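Local structure of actin-binding protein, cofilin/tropomyosin family protein, putative (Entamoeba histolytica, 4LIZ) at residues Ala54-Asp58 and Ala59-Ala63. The protein binds actin filaments and stabilises them, and may thereby contribute to phagocytosis and pseudopod formation. Sequence-based numbering, arbitrary orientation.
Sequences ALKED and ALQFA
Gln61 reaches back from the start of strand 60-69 and grips the backbone of Ala54 and Lys56 with both ends of its carboxamide. Gln61 OE1 accepts from Lys56 N at 2.8 Å; the donor lies in the carbonyl plane on a lone pair, and the N-H points nearly straight at the oxygen (167°). Gln61 NE2 donates to Ala54 O at 3.0 Å, with that oxygen close to the amide plane, and also to Asp41 OD2. Three bonds thus fix the rotation of this buried amide. The chain runs extended beyond CG, which carries the amide across to that backbone. On this packed side Leu55 CD2 lies 4.1 Å from Gln61 CB, and Trp84 touches both side chains.

A type I turn from Lys56 to Ala59 is closed by Ala59 N to Lys56 O at 3.1 Å, a more bent bond (150°) whose donor stands above the carbonyl plane; Trp84 NE1 also donates to Lys56 O. The solvent side is looser, with Lys56, Glu57 and Asp58 exposed. Lys56 bends at chi2 (-52°), and its NZ bonds Ala53 O weakly. This type I beta turn, with a glutamine amide bridging the backbone just ahead of it, links helix 48-54 to strand 60-69, the middle strand of the mixed sheet in the ADF-homology fold.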
ATOM      1  N   ALA A  54       2.155   4.321  10.248  1.00 12.98           N
ATOM      2  CA  ALA A  54       3.276   4.736   9.465  1.00 13.06           C
ATOM      3  C   ALA A  54       3.034   5.833   8.413  1.00 12.42           C
ATOM      4  O   ALA A  54       4.013   6.372   7.891  1.00 14.53           O
ATOM      5  CB  ALA A  54       3.943   3.511   8.765  1.00 14.24           C
ATOM      6  N   LEU A  55       1.754   6.127   8.179  1.00 13.69           N
ATOM      7  CA  LEU A  55       1.414   7.131   7.166  1.00 13.53           C
ATOM      8  C   LEU A  55       1.563   8.556   7.723  1.00 15.85           C
ATOM      9  O   LEU A  55       0.937   8.780   8.766  1.00 20.30           O
ATOM     10  CB  LEU A  55       0.049   6.876   6.628  1.00 14.93           C
ATOM     11  CG  LEU A  55      -0.121   5.579   5.849  1.00 14.27           C
ATOM     12  CD1 LEU A  55      -1.581   5.318   5.428  1.00 16.55           C
ATOM     13  CD2 LEU A  55       0.750   5.527   4.642  1.00 13.42           C
ATOM     14  N   LYS A  56       2.242   9.424   7.066  1.00 15.23           N
ATOM     15  CA  LYS A  56       2.619  10.760   7.602  1.00 16.15           C
ATOM     16  C   LYS A  56       1.864  11.842   6.820  1.00 18.17           C
ATOM     17  O   LYS A  56       1.718  11.804   5.602  1.00 17.46           O
ATOM     18  CB  LYS A  56       4.094  10.941   7.510  1.00 18.13           C
ATOM     19  CG  LYS A  56       4.966   9.935   8.250  1.00 23.12           C
ATOM     20  CD  LYS A  56       4.516   9.819   9.721  1.00 29.36           C
ATOM     21  CE  LYS A  56       5.350   8.770  10.469  1.00 40.29           C
ATOM     22  NZ  LYS A  56       4.479   8.204  11.524  1.00 43.74           N
ATOM     23  N   GLU A  57       1.320  12.788   7.593  1.00 19.40           N
ATOM     24  CA  GLU A  57       0.516  13.854   7.018  1.00 20.16           C
ATOM     25  C   GLU A  57       1.205  14.683   5.998  1.00 20.39           C
ATOM     26  O   GLU A  57       0.533  15.221   5.081  1.00 20.64           O
ATOM     27  CB  GLU A  57       0.098  14.812   8.191  1.00 22.96           C
ATOM     28  CG  GLU A  57      -1.014  15.777   7.736  1.00 29.61           C
ATOM     29  CD  GLU A  57      -1.225  16.985   8.617  1.00 48.67           C
ATOM     30  OE1 GLU A  57      -0.839  16.942   9.816  1.00 52.94           O
ATOM     31  OE2 GLU A  57      -1.811  17.953   8.067  1.00 51.32           O
ATOM     32  N   ASP A  58       2.487  14.762   6.014  1.00 17.90           N
ATOM     33  CA  ASP A  58       3.263  15.541   5.060  1.00 19.34           C
ATOM     34  C   ASP A  58       3.975  14.800   3.964  1.00 18.29           C
ATOM     35  O   ASP A  58       4.891  15.313   3.320  1.00 18.76           O
ATOM     36  CB  ASP A  58       4.220  16.475   5.789  1.00 22.38           C
ATOM     37  CG  ASP A  58       5.319  15.743   6.471  1.00 29.61           C
ATOM     38  OD1 ASP A  58       5.187  14.518   6.661  1.00 26.64           O
ATOM     39  OD2 ASP A  58       6.344  16.371   6.776  1.00 35.67           O
ATOM     40  N   ALA A  59       3.533  13.510   3.732  1.00 15.74           N
ATOM     41  CA  ALA A  59       4.252  12.656   2.853  1.00 15.23           C
ATOM     42  C   ALA A  59       3.393  12.047   1.734  1.00 13.21           C
ATOM     43  O   ALA A  59       2.209  11.848   1.921  1.00 14.30           O
ATOM     44  CB  ALA A  59       4.910  11.499   3.675  1.00 15.78           C
ATOM     45  N   LEU A  60       4.100  11.668   0.697  1.00 14.05           N
ATOM     46  CA  LEU A  60       3.567  10.784  -0.385  1.00 15.40           C
ATOM     47  C   LEU A  60       4.104   9.362  -0.077  1.00 14.30           C
ATOM     48  O   LEU A  60       5.318   9.183  -0.019  1.00 14.12           O
ATOM     49  CB  LEU A  60       4.103  11.295  -1.740  1.00 17.09           C
ATOM     50  CG  LEU A  60       3.313  10.754  -2.914  1.00 20.50           C
ATOM     51  CD1 LEU A  60       3.844  11.233  -4.301  1.00 23.80           C
ATOM     52  CD2 LEU A  60       3.477   9.321  -3.046  1.00 26.16           C
ATOM     53  N   GLN A  61       3.221   8.414   0.087  1.00 12.05           N
ATOM     54  CA  GLN A  61       3.614   7.037   0.468  1.00 11.86           C
ATOM     55  C   GLN A  61       2.784   6.012  -0.259  1.00 12.06           C
ATOM     56  O   GLN A  61       1.739   6.359  -0.869  1.00 11.96           O
ATOM     57  CB  GLN A  61       3.539   6.863   1.977  1.00 11.80           C
ATOM     58  CG  GLN A  61       4.526   7.691   2.805  1.00 12.08           C
ATOM     59  CD  GLN A  61       4.151   7.771   4.240  1.00 12.72           C
ATOM     60  OE1 GLN A  61       3.196   8.398   4.623  1.00 12.88           O
ATOM     61  NE2 GLN A  61       4.842   6.966   5.048  1.00 14.19           N
ATOM     62  N   PHE A  62       3.175   4.744  -0.241  1.00 11.88           N
ATOM     63  CA  PHE A  62       2.414   3.642  -0.698  1.00 11.20           C
ATOM     64  C   PHE A  62       2.360   2.549   0.320  1.00 11.30           C
ATOM     65  O   PHE A  62       3.337   2.478   1.094  1.00 13.19           O
ATOM     66  CB  PHE A  62       2.959   3.060  -2.014  1.00 12.20           C
ATOM     67  CG  PHE A  62       3.002   4.076  -3.156  1.00 11.71           C
ATOM     68  CD1 PHE A  62       4.121   4.815  -3.422  1.00 12.46           C
ATOM     69  CD2 PHE A  62       1.891   4.187  -3.955  1.00 12.82           C
ATOM     70  CE1 PHE A  62       4.129   5.821  -4.439  1.00 14.69           C
ATOM     71  CE2 PHE A  62       1.937   5.087  -4.998  1.00 14.01           C
ATOM     72  CZ  PHE A  62       3.002   5.852  -5.214  1.00 16.30           C
ATOM     73  N   ALA A  63       1.399   1.731   0.385  1.00 10.23           N
ATOM     74  CA  ALA A  63       1.354   0.660   1.306  1.00 10.07           C
ATOM     75  C   ALA A  63       0.769  -0.541   0.681  1.00 10.37           C
ATOM     76  O   ALA A  63      -0.077  -0.522  -0.246  1.00 11.54           O
ATOM     77  CB  ALA A  63       0.632   1.026   2.617  1.00 11.15           C
TER